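Local coordinates for protein 1-carboxybiuret hydrolase subunit AtzE (Pseudomonas sp., PDB 6C62) that hydrolyses 1-carboxybiuret to urea-1,3-dicarboxylate and ammonia, a step in the bacterial breakdown of the herbicide atrazine, at residues G380-I384 against C393-M397; D100-V104 against L194-T199; A179-G183 against M424-V428; T129-H133 against D323-L327. All blocks are in the same frame, centred on the assembly; numbering follows the deposited sequence.

Contact 1: residues G380-I384 against C393-M397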
loop_
_atom_site.group_PDB
_atom_site.type_symbol
_atom_site.label_atom_id
_atom_site.label_comp_id
_atom_site.label_asym_id
_atom_site.label_seq_id
_atom_site.Cartn_x
_atom_site.Cartn_y
_atom_site.Cartn_z
ATOM N N GLY A 380 13.453 -24.276 24.953
ATOM C CA GLY A 380 12.789 -23.821 26.176
ATOM C C GLY A 380 13.307 -22.549 26.817
ATOM O O GLY A 380 12.868 -22.163 27.927
ATOM N N THR A 381 14.231 -21.858 26.130
ATOM C CA THR A 381 14.855 -20.624 26.660
ATOM C C THR A 381 13.844 -19.509 26.547
ATOM O O THR A 381 13.266 -19.292 25.470
ATOM C CB THR A 381 16.149 -20.265 25.910
ATOM O OG1 THR A 381 17.092 -21.312 26.088
ATOM C CG2 THR A 381 16.820 -18.998 26.455
ATOM N N GLU A 382 13.600 -18.808 27.662
ATOM C CA GLU A 382 12.732 -17.661 27.671
ATOM C C GLU A 382 13.425 -16.308 27.473
ATOM O O GLU A 382 12.831 -15.395 26.890
ATOM C CB GLU A 382 11.921 -17.639 28.959
ATOM C CG GLU A 382 10.866 -18.757 28.983
ATOM C CD GLU A 382 9.638 -18.398 28.119
ATOM O OE1 GLU A 382 9.189 -17.228 28.139
ATOM O OE2 GLU A 382 9.147 -19.277 27.388
ATOM N N TRP A 383 14.635 -16.189 28.042
ATOM C CA TRP A 383 15.379 -14.922 28.069
ATOM C C TRP A 383 16.805 -15.165 27.635
ATOM O O TRP A 383 17.374 -16.162 28.008
ATOM C CB TRP A 383 15.350 -14.200 29.442
ATOM C CG TRP A 383 13.994 -13.672 29.742
ATOM C CD1 TRP A 383 13.404 -12.541 29.231
ATOM C CD2 TRP A 383 13.007 -14.298 30.568
ATOM N NE1 TRP A 383 12.093 -12.447 29.675
ATOM C CE2 TRP A 383 11.829 -13.513 30.496
ATOM C CE3 TRP A 383 12.990 -15.467 31.329
ATOM C CZ2 TRP A 383 10.641 -13.857 31.211
ATOM C CZ3 TRP A 383 11.836 -15.799 32.044
ATOM C CH2 TRP A 383 10.667 -15.002 31.962
ATOM N N ILE A 384 17.358 -14.265 26.815
ATOM C CA ILE A 384 18.802 -14.289 26.484
ATOM C C ILE A 384 19.465 -12.999 26.900
ATOM O O ILE A 384 18.804 -11.995 27.113
ATOM C CB ILE A 384 19.036 -14.510 24.995
ATOM C CG1 ILE A 384 18.456 -13.361 24.149
ATOM C CG2 ILE A 384 18.428 -15.859 24.570
ATOM C CD1 ILE A 384 18.989 -13.368 22.735
ATOM N N CYS A 393 13.841 -14.285 24.355
ATOM C CA CYS A 393 14.575 -15.085 23.392
ATOM C C CYS A 393 13.935 -15.093 22.011
ATOM O O CYS A 393 14.624 -14.936 21.031
ATOM C CB CYS A 393 14.599 -16.531 23.885
ATOM S SG CYS A 393 15.451 -17.684 22.791
ATOM N N ARG A 394 12.641 -15.358 21.947
ATOM C CA ARG A 394 11.949 -15.573 20.704
ATOM C C ARG A 394 12.045 -14.356 19.765
ATOM O O ARG A 394 12.627 -14.505 18.727
ATOM C CB ARG A 394 10.514 -16.169 20.894
ATOM C CG ARG A 394 10.616 -17.586 21.499
ATOM C CD ARG A 394 9.301 -18.362 21.598
ATOM N NE ARG A 394 8.441 -17.755 22.605
ATOM C CZ ARG A 394 8.531 -18.003 23.933
ATOM N NH1 ARG A 394 9.394 -18.898 24.464
ATOM N NH2 ARG A 394 7.720 -17.350 24.770
ATOM N N PRO A 395 11.629 -13.151 20.180
ATOM C CA PRO A 395 11.855 -11.971 19.287
ATOM C C PRO A 395 13.315 -11.603 19.058
ATOM O O PRO A 395 13.693 -11.127 17.991
ATOM C CB PRO A 395 11.176 -10.852 20.030
ATOM C CG PRO A 395 10.131 -11.557 20.852
ATOM C CD PRO A 395 10.766 -12.813 21.326
ATOM N N ALA A 396 14.139 -11.794 20.077
ATOM C CA ALA A 396 15.542 -11.343 20.009
ATOM C C ALA A 396 16.379 -11.971 18.918
ATOM O O ALA A 396 17.353 -11.327 18.482
ATOM C CB ALA A 396 16.242 -11.576 21.319
ATOM N N MET A 397 16.081 -13.227 18.539
ATOM C CA MET A 397 16.848 -13.915 17.493
ATOM C C MET A 397 16.879 -13.094 16.177
ATOM O O MET A 397 17.790 -13.245 15.375
ATOM C CB MET A 397 16.284 -15.322 17.229
ATOM C CG MET A 397 16.596 -16.402 18.289
ATOM S SD MET A 397 18.378 -16.582 18.604
ATOM C CE MET A 397 18.407 -15.669 20.110
#
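The guanidinium of Arg394 takes the carboxylate of Glu382 at its edge: OE2 of Glu382 lies almost exactly in the guanidinium plane, 3.0 Å from NH1 of Arg394, and the N-H points at it nearly straight (170°). Seen from the acid the geometry differs, because NH1 arrives from above the carboxylate plane and the two flat groups are turned 57° against each other. The salt bridge is therefore a single-bond one and not a two-pronged match. A second flat group, the Trp383 indole, has CB of Glu382 over one face, offset toward the rim, and forms a cation-pi pair with Arg390. Between the backbones, N of Cys393 donates to O of Glu382 at 2.9 Å. Thr381 O, buried by the contact, has no hydrogen-bonding partner in the model; CB of Cys393 sits 3.5 Å from it. The apolar side is carried by Ile384. With CG1 between the backbone N and the carbonyl carbon (chi1 63°), its CD1 reaches CB of Ala396 at 3.6 Å and CE of Met397 at 3.5 Å, while the CG2 branch meets SG of Cys393 at 3.9 Å. Strands 383-386 and 389-392 pair antiparallel and lead directly into helix 393-396, so the arrangement is a beta-hairpin whose following short helix folds back against its first strand.

Contact 2: residues D100-V104 against L194-T199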
loop_
_atom_site.group_PDB
_atom_site.type_symbol
_atom_site.label_atom_id
_atom_site.label_comp_id
_atom_site.label_asym_id
_atom_site.label_seq_id
_atom_site.Cartn_x
_atom_site.Cartn_y
_atom_site.Cartn_z
ATOM N N ASP A 100 0.875 -27.396 -6.997
ATOM C CA ASP A 100 2.123 -26.988 -6.336
ATOM C C ASP A 100 2.273 -25.475 -6.350
ATOM O O ASP A 100 1.821 -24.812 -7.305
ATOM C CB ASP A 100 3.325 -27.529 -7.132
ATOM C CG ASP A 100 3.483 -29.064 -7.036
ATOM O OD1 ASP A 100 3.051 -29.701 -6.006
ATOM O OD2 ASP A 100 4.121 -29.619 -7.970
ATOM N N ALA A 101 2.911 -24.941 -5.319
ATOM C CA ALA A 101 3.389 -23.556 -5.347
ATOM C C ALA A 101 4.202 -23.348 -6.597
ATOM O O ALA A 101 4.903 -24.237 -7.055
ATOM C CB ALA A 101 4.306 -23.318 -4.164
ATOM N N VAL A 102 4.155 -22.147 -7.120
ATOM C CA VAL A 102 4.975 -21.834 -8.298
ATOM C C VAL A 102 6.452 -22.172 -8.121
ATOM O O VAL A 102 7.060 -22.697 -9.037
ATOM C CB VAL A 102 4.766 -20.332 -8.703
ATOM C CG1 VAL A 102 5.737 -19.899 -9.748
ATOM C CG2 VAL A 102 3.326 -20.164 -9.215
ATOM N N LEU A 103 7.058 -21.864 -6.961
ATOM C CA LEU A 103 8.449 -22.199 -6.812
ATOM C C LEU A 103 8.753 -23.720 -6.842
ATOM O O LEU A 103 9.818 -24.147 -7.384
ATOM C CB LEU A 103 9.045 -21.590 -5.541
ATOM C CG LEU A 103 8.949 -20.085 -5.421
ATOM C CD1 LEU A 103 9.765 -19.633 -4.264
ATOM C CD2 LEU A 103 9.410 -19.407 -6.713
ATOM N N VAL A 104 7.825 -24.507 -6.293
ATOM C CA VAL A 104 7.895 -25.961 -6.377
ATOM C C VAL A 104 7.791 -26.422 -7.832
ATOM O O VAL A 104 8.599 -27.279 -8.259
ATOM C CB VAL A 104 6.828 -26.629 -5.485
ATOM C CG1 VAL A 104 6.790 -28.147 -5.722
ATOM C CG2 VAL A 104 7.060 -26.273 -4.022
ATOM N N LEU A 194 11.071 -13.481 -6.221
ATOM C CA LEU A 194 10.552 -14.818 -6.377
ATOM C C LEU A 194 9.053 -14.875 -6.046
ATOM O O LEU A 194 8.576 -14.324 -5.024
ATOM C CB LEU A 194 11.333 -15.797 -5.517
ATOM C CG LEU A 194 12.778 -16.053 -5.783
ATOM C CD1 LEU A 194 13.264 -17.233 -4.961
ATOM C CD2 LEU A 194 13.055 -16.361 -7.260
ATOM N N SER A 195 8.318 -15.545 -6.932
ATOM C CA SER A 195 6.841 -15.584 -6.862
ATOM C C SER A 195 6.370 -16.223 -5.572
ATOM O O SER A 195 6.890 -17.294 -5.153
ATOM C CB SER A 195 6.272 -16.388 -8.006
ATOM O OG SER A 195 4.858 -16.516 -7.821
ATOM N N ARG A 196 5.401 -15.602 -4.958
ATOM C CA ARG A 196 4.850 -16.104 -3.693
ATOM C C ARG A 196 3.564 -16.925 -3.927
ATOM O O ARG A 196 2.961 -17.386 -2.989
ATOM C CB ARG A 196 4.535 -14.920 -2.762
ATOM C CG ARG A 196 5.785 -14.192 -2.390
ATOM C CD ARG A 196 5.595 -13.072 -1.370
ATOM N NE ARG A 196 4.474 -12.165 -1.629
ATOM C CZ ARG A 196 4.214 -11.087 -0.900
ATOM N NH1 ARG A 196 5.010 -10.736 0.125
ATOM N NH2 ARG A 196 3.185 -10.343 -1.186
ATOM N N ARG A 197 3.173 -17.102 -5.181
ATOM C CA ARG A 197 1.923 -17.766 -5.511
ATOM C C ARG A 197 1.912 -19.269 -5.109
ATOM O O ARG A 197 2.861 -20.019 -5.344
ATOM C CB ARG A 197 1.649 -17.595 -7.012
ATOM C CG ARG A 197 0.326 -18.243 -7.432
ATOM C CD ARG A 197 -0.221 -17.674 -8.705
ATOM N NE ARG A 197 0.694 -17.817 -9.852
ATOM C CZ ARG A 197 0.602 -18.764 -10.792
ATOM N NH1 ARG A 197 -0.326 -19.679 -10.717
ATOM N NH2 ARG A 197 1.434 -18.761 -11.858
ATOM N N GLY A 198 0.807 -19.656 -4.476
ATOM C CA GLY A 198 0.639 -20.986 -3.901
ATOM C C GLY A 198 1.334 -21.167 -2.549
ATOM O O GLY A 198 1.717 -22.278 -2.240
ATOM N N THR A 199 1.580 -20.097 -1.805
ATOM C CA THR A 199 2.109 -20.198 -0.461
ATOM C C THR A 199 1.169 -19.543 0.558
ATOM O O THR A 199 0.382 -18.627 0.239
ATOM C CB THR A 199 3.521 -19.612 -0.301
ATOM O OG1 THR A 199 3.492 -18.181 -0.456
ATOM C CG2 THR A 199 4.472 -20.252 -1.341
HETATM O O HOH W 1 5.599 -19.864 -5.217
#
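The carbonyl O of Arg197 is gripped by two donors: N of Val102, at 3.1 Å, and a water whose O lies 2.7 Å away. That water also donates to O of Ser195 and accepts from N of Leu103, at 3.0 Å, so one molecule ties an amide in the first turn of helix 102-109 to two carbonyls of the loop. Ala101 is the N-cap residue, and its CB rests 3.4 Å from O of Gly198. Gly198, with a positive phi of 79°, brings its CA to 4.0 Å from CA of Ala101 within a type II turn from Arg196 to Thr199. Val102 carries the side-chain packing. With CG1 anti to the backbone N (chi1 171°), the other branch, CG2, falls anti to the carbonyl carbon and stands over the centre of one guanidinium face of Arg197, 3.4 Å from CZ of Arg197. Asp230 fixes that guanidinium through a salt bridge to NE and also bonds OG of Ser195, which in turn accepts from N of Arg197 to form an ST turn. Leu103 sets CG against O of Ser195 at 3.5 Å. Beyond the contact, Leu103 also packs on Leu209 of strand 208-213 and on Met226 of helix 216-226, which Leu194 touches as well, while Val104 turns to Tyr71 and Val73 of strand 70-74.

Contact 3: residues A179-G183 against M424-V428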
loop_
_atom_site.group_PDB
_atom_site.type_symbol
_atom_site.label_atom_id
_atom_site.label_comp_id
_atom_site.label_asym_id
_atom_site.label_seq_id
_atom_site.Cartn_x
_atom_site.Cartn_y
_atom_site.Cartn_z
ATOM N N ALA A 179 19.565 -20.564 8.985
ATOM C CA ALA A 179 20.838 -20.729 8.337
ATOM C C ALA A 179 21.961 -20.467 9.339
ATOM O O ALA A 179 22.920 -21.267 9.444
ATOM C CB ALA A 179 20.993 -19.792 7.139
ATOM N N SER A 180 21.829 -19.384 10.097
ATOM C CA SER A 180 22.827 -19.043 11.126
ATOM C C SER A 180 22.978 -20.145 12.185
ATOM O O SER A 180 24.100 -20.610 12.479
ATOM C CB SER A 180 22.471 -17.755 11.806
ATOM O OG SER A 180 23.444 -17.304 12.728
ATOM N N LEU A 181 21.859 -20.496 12.797
ATOM C CA LEU A 181 21.833 -21.411 13.885
ATOM C C LEU A 181 22.142 -22.876 13.532
ATOM O O LEU A 181 22.754 -23.556 14.370
ATOM C CB LEU A 181 20.566 -21.284 14.668
ATOM C CG LEU A 181 20.247 -19.903 15.215
ATOM C CD1 LEU A 181 19.138 -20.015 16.242
ATOM C CD2 LEU A 181 21.467 -19.266 15.848
ATOM N N CYS A 182 21.797 -23.313 12.321
ATOM C CA CYS A 182 22.092 -24.673 11.839
ATOM C C CYS A 182 23.434 -24.792 11.090
ATOM O O CYS A 182 23.864 -25.914 10.747
ATOM C CB CYS A 182 20.962 -25.195 10.969
ATOM S SG CYS A 182 19.490 -25.600 11.916
ATOM N N GLY A 183 24.089 -23.677 10.801
ATOM C CA GLY A 183 25.295 -23.740 10.057
ATOM C C GLY A 183 25.124 -24.173 8.614
ATOM O O GLY A 183 25.908 -24.985 8.110
ATOM N N MET A 424 29.471 -24.380 18.178
ATOM C CA MET A 424 28.210 -24.064 17.466
ATOM C C MET A 424 28.442 -23.020 16.379
ATOM O O MET A 424 29.311 -22.129 16.514
ATOM C CB MET A 424 27.118 -23.615 18.435
ATOM C CG MET A 424 26.634 -24.680 19.414
ATOM S SD MET A 424 25.904 -26.112 18.608
ATOM C CE MET A 424 24.298 -25.502 18.091
ATOM N N PRO A 425 27.685 -23.116 15.275
ATOM C CA PRO A 425 27.916 -22.125 14.218
ATOM C C PRO A 425 27.188 -20.766 14.467
ATOM O O PRO A 425 26.334 -20.644 15.343
ATOM C CB PRO A 425 27.352 -22.814 12.974
ATOM C CG PRO A 425 26.227 -23.599 13.504
ATOM C CD PRO A 425 26.646 -24.080 14.905
ATOM N N ILE A 426 27.565 -19.785 13.666
ATOM C CA ILE A 426 26.863 -18.519 13.594
ATOM C C ILE A 426 27.043 -17.960 12.202
ATOM O O ILE A 426 28.077 -18.129 11.583
ATOM C CB ILE A 426 27.289 -17.575 14.735
ATOM C CG1 ILE A 426 26.218 -16.545 15.015
ATOM C CG2 ILE A 426 28.613 -16.935 14.415
ATOM C CD1 ILE A 426 26.431 -15.810 16.322
ATOM N N GLY A 427 25.989 -17.363 11.650
ATOM C CA GLY A 427 26.013 -16.923 10.282
ATOM C C GLY A 427 26.403 -15.467 10.130
ATOM O O GLY A 427 26.259 -14.659 11.083
ATOM N N VAL A 428 26.868 -15.136 8.920
ATOM C CA VAL A 428 27.105 -13.761 8.541
ATOM C C VAL A 428 26.173 -13.371 7.396
ATOM O O VAL A 428 26.064 -14.107 6.402
ATOM C CB VAL A 428 28.601 -13.574 8.151
ATOM C CG1 VAL A 428 28.943 -14.266 6.864
ATOM C CG2 VAL A 428 28.921 -12.121 7.964
HETATM O O HOH W 2 24.262 -22.142 16.348
#
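Helix 176-182 ends against the start of strand 426-432, with CA of Ser180 only 3.9 Å from CA of Gly427, and the chain leaves the helix at Gly183 with a positive phi of 68°. The bond across the contact runs from N of Gly427 to OG of Ser180, 2.8 Å long with an N-H...O angle of 160°. OG is carried to the strand because it stands anti to the backbone N of Ser180 (chi1 -175°); Thr372 OG1 is its further hydrogen-bonding partner. At Gly427, which has no side chain, the strand backbone lies directly against the helix. These elements belong to the mixed sheet at the core of the amidase fold: strand 426-432 runs between 411-416 and 366-370, and the helix lies over them, Ala179 touching Ala413. The Pro425 ring packs against the helix end, its CG 3.4 Å from N of Gly183 and 3.6 Å from O of Leu181. A water bridges the two backbones, donating to O of Leu181 and, at 2.7 Å, to O of Pro425. Asn139 ND2 also binds O of Leu181, and Ser375 OG binds O of Pro425.

Contact 4: residues T129-H133 against D323-L327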
loop_
_atom_site.group_PDB
_atom_site.type_symbol
_atom_site.label_atom_id
_atom_site.label_comp_id
_atom_site.label_asym_id
_atom_site.label_seq_id
_atom_site.Cartn_x
_atom_site.Cartn_y
_atom_site.Cartn_z
ATOM N N THR A 129 11.193 -22.273 15.951
ATOM C CA THR A 129 10.549 -23.536 15.556
ATOM C C THR A 129 10.337 -24.462 16.763
ATOM O O THR A 129 10.750 -25.622 16.770
ATOM C CB THR A 129 11.294 -24.264 14.403
ATOM O OG1 THR A 129 11.665 -23.308 13.422
ATOM C CG2 THR A 129 10.361 -25.328 13.736
ATOM N N GLU A 130 9.783 -23.878 17.806
ATOM C CA GLU A 130 9.302 -24.594 18.963
ATOM C C GLU A 130 7.788 -24.687 18.837
ATOM O O GLU A 130 7.038 -23.894 19.421
ATOM C CB GLU A 130 9.753 -23.862 20.236
ATOM C CG GLU A 130 11.287 -23.954 20.422
ATOM C CD GLU A 130 11.790 -23.102 21.598
ATOM O OE1 GLU A 130 11.857 -21.814 21.495
ATOM O OE2 GLU A 130 12.133 -23.751 22.619
ATOM N N ASN A 131 7.344 -25.623 18.038
ATOM C CA ASN A 131 5.956 -25.730 17.656
ATOM C C ASN A 131 5.233 -26.614 18.687
ATOM O O ASN A 131 5.574 -27.841 18.864
ATOM C CB ASN A 131 5.878 -26.311 16.236
ATOM C CG ASN A 131 4.442 -26.272 15.670
ATOM O OD1 ASN A 131 3.479 -26.828 16.291
ATOM N ND2 ASN A 131 4.267 -25.607 14.525
ATOM N N THR A 132 4.233 -26.064 19.356
ATOM C CA THR A 132 3.484 -26.835 20.367
ATOM C C THR A 132 2.705 -28.045 19.761
ATOM O O THR A 132 2.614 -29.082 20.382
ATOM C CB THR A 132 2.524 -25.916 21.173
ATOM O OG1 THR A 132 3.278 -24.906 21.810
ATOM C CG2 THR A 132 1.693 -26.653 22.254
ATOM N N HIS A 133 2.185 -27.941 18.553
ATOM C CA HIS A 133 1.334 -28.959 17.996
ATOM C C HIS A 133 2.211 -30.102 17.442
ATOM O O HIS A 133 1.901 -31.274 17.673
ATOM C CB HIS A 133 0.478 -28.445 16.860
ATOM C CG HIS A 133 -0.151 -27.105 17.082
ATOM N ND1 HIS A 133 -0.967 -26.832 18.145
ATOM C CD2 HIS A 133 -0.103 -25.968 16.339
ATOM C CE1 HIS A 133 -1.388 -25.586 18.073
ATOM N NE2 HIS A 133 -0.878 -25.035 16.972
ATOM N N ASP A 323 -7.279 -22.886 19.576
ATOM C CA ASP A 323 -6.604 -23.721 18.583
ATOM C C ASP A 323 -5.329 -23.164 18.001
ATOM O O ASP A 323 -4.647 -23.883 17.268
ATOM C CB ASP A 323 -7.579 -24.034 17.494
ATOM C CG ASP A 323 -8.730 -24.967 17.958
ATOM O OD1 ASP A 323 -8.635 -25.594 19.039
ATOM O OD2 ASP A 323 -9.709 -25.075 17.218
ATOM N N PHE A 324 -4.957 -21.929 18.365
ATOM C CA PHE A 324 -3.661 -21.394 17.955
ATOM C C PHE A 324 -2.529 -21.939 18.840
ATOM O O PHE A 324 -2.767 -22.429 19.944
ATOM C CB PHE A 324 -3.666 -19.845 18.019
ATOM C CG PHE A 324 -4.432 -19.172 16.921
ATOM C CD1 PHE A 324 -5.813 -19.210 16.877
ATOM C CD2 PHE A 324 -3.748 -18.516 15.883
ATOM C CE1 PHE A 324 -6.498 -18.558 15.877
ATOM C CE2 PHE A 324 -4.453 -17.852 14.907
ATOM C CZ PHE A 324 -5.798 -17.876 14.883
ATOM N N GLU A 325 -1.302 -21.749 18.362
ATOM C CA GLU A 325 -0.052 -21.916 19.117
ATOM C C GLU A 325 -0.066 -21.014 20.351
ATOM O O GLU A 325 -0.083 -19.786 20.223
ATOM C CB GLU A 325 1.119 -21.546 18.188
ATOM C CG GLU A 325 2.470 -21.306 18.844
ATOM C CD GLU A 325 2.982 -22.562 19.529
ATOM O OE1 GLU A 325 3.409 -23.464 18.782
ATOM O OE2 GLU A 325 2.906 -22.615 20.788
ATOM N N PRO A 326 -0.088 -21.616 21.558
ATOM C CA PRO A 326 -0.131 -20.741 22.797
ATOM C C PRO A 326 1.055 -19.811 22.946
ATOM O O PRO A 326 0.913 -18.764 23.534
ATOM C CB PRO A 326 -0.266 -21.760 23.954
ATOM C CG PRO A 326 -0.976 -22.912 23.287
ATOM C CD PRO A 326 -0.301 -23.033 21.908
ATOM N N LEU A 327 2.213 -20.127 22.353
ATOM C CA LEU A 327 3.370 -19.195 22.414
ATOM C C LEU A 327 3.273 -17.971 21.549
ATOM O O LEU A 327 4.091 -17.090 21.666
ATOM C CB LEU A 327 4.663 -19.931 22.060
ATOM C CG LEU A 327 5.023 -21.034 23.116
ATOM C CD1 LEU A 327 6.276 -21.815 22.695
ATOM C CD2 LEU A 327 5.192 -20.431 24.540
#
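Thr132 meets the carboxylate of Glu325 with both its backbone N and its hydroxyl, each landing on a syn lone pair. N of Thr132 donates to OE1 of Glu325 at 2.8 Å and nearly straight (175°); OG1 of Thr132 donates to OE2 of Glu325 across a short 2.5 Å. OE2 accepts again, on its anti lone pair, from N of Leu327 at 3.0 Å, so three donors hold the acid and fix its rotation. The bend at chi2 (63°) folds the Glu325 side chain back far enough to receive the amide of Leu327, two residues on. On the other segment, OD1 of Asn131 takes N of His133 at 2.8 Å in an Asx turn and also accepts from Tyr134 N, while ND2 of Asn131 is bound by the carbonyls of Met120 and Gly87. The His133 ring turns its edge to the backbone of Phe324, and NE2 of His133 lies 3.6 Å from N of Glu325. Both of these nitrogens bond to Glu122, one to each carboxylate oxygen, which makes Glu122 a shared bridge. With its oxygens held by three donors, the carboxylate of Glu325 would probably be stabilised as the anion, pinning the 323-327 loop to the residues following strand 130-131.

Overall arrangement
Contacts 1 and 4 meet directly: N of Gly380 lies 2.7 Å from OE2 of Glu130, a probable hydrogen bond, and Arg394 packs on Leu327, although their centres are 15 Å apart. Contact 1 also touches contact 3, where SD of Met397 reaches CD1 of Leu181 at 4.2 Å. Contact 2 stands apart, its nearest atoms about 20 Å from contact 1 and about 15 Å from contacts 3 and 4. Each contact has a side chain within about 11 Å of a residue of the probable Ser-Ser-Lys catalytic centre, assigned by similarity. Between side chains, Met397 is about 9 Å from Ser174, Thr199 about 8 Å from Lys74, Asn131 about 9 Å from both Ser150 and Lys74, and Leu181 about 11 Å from Ser174.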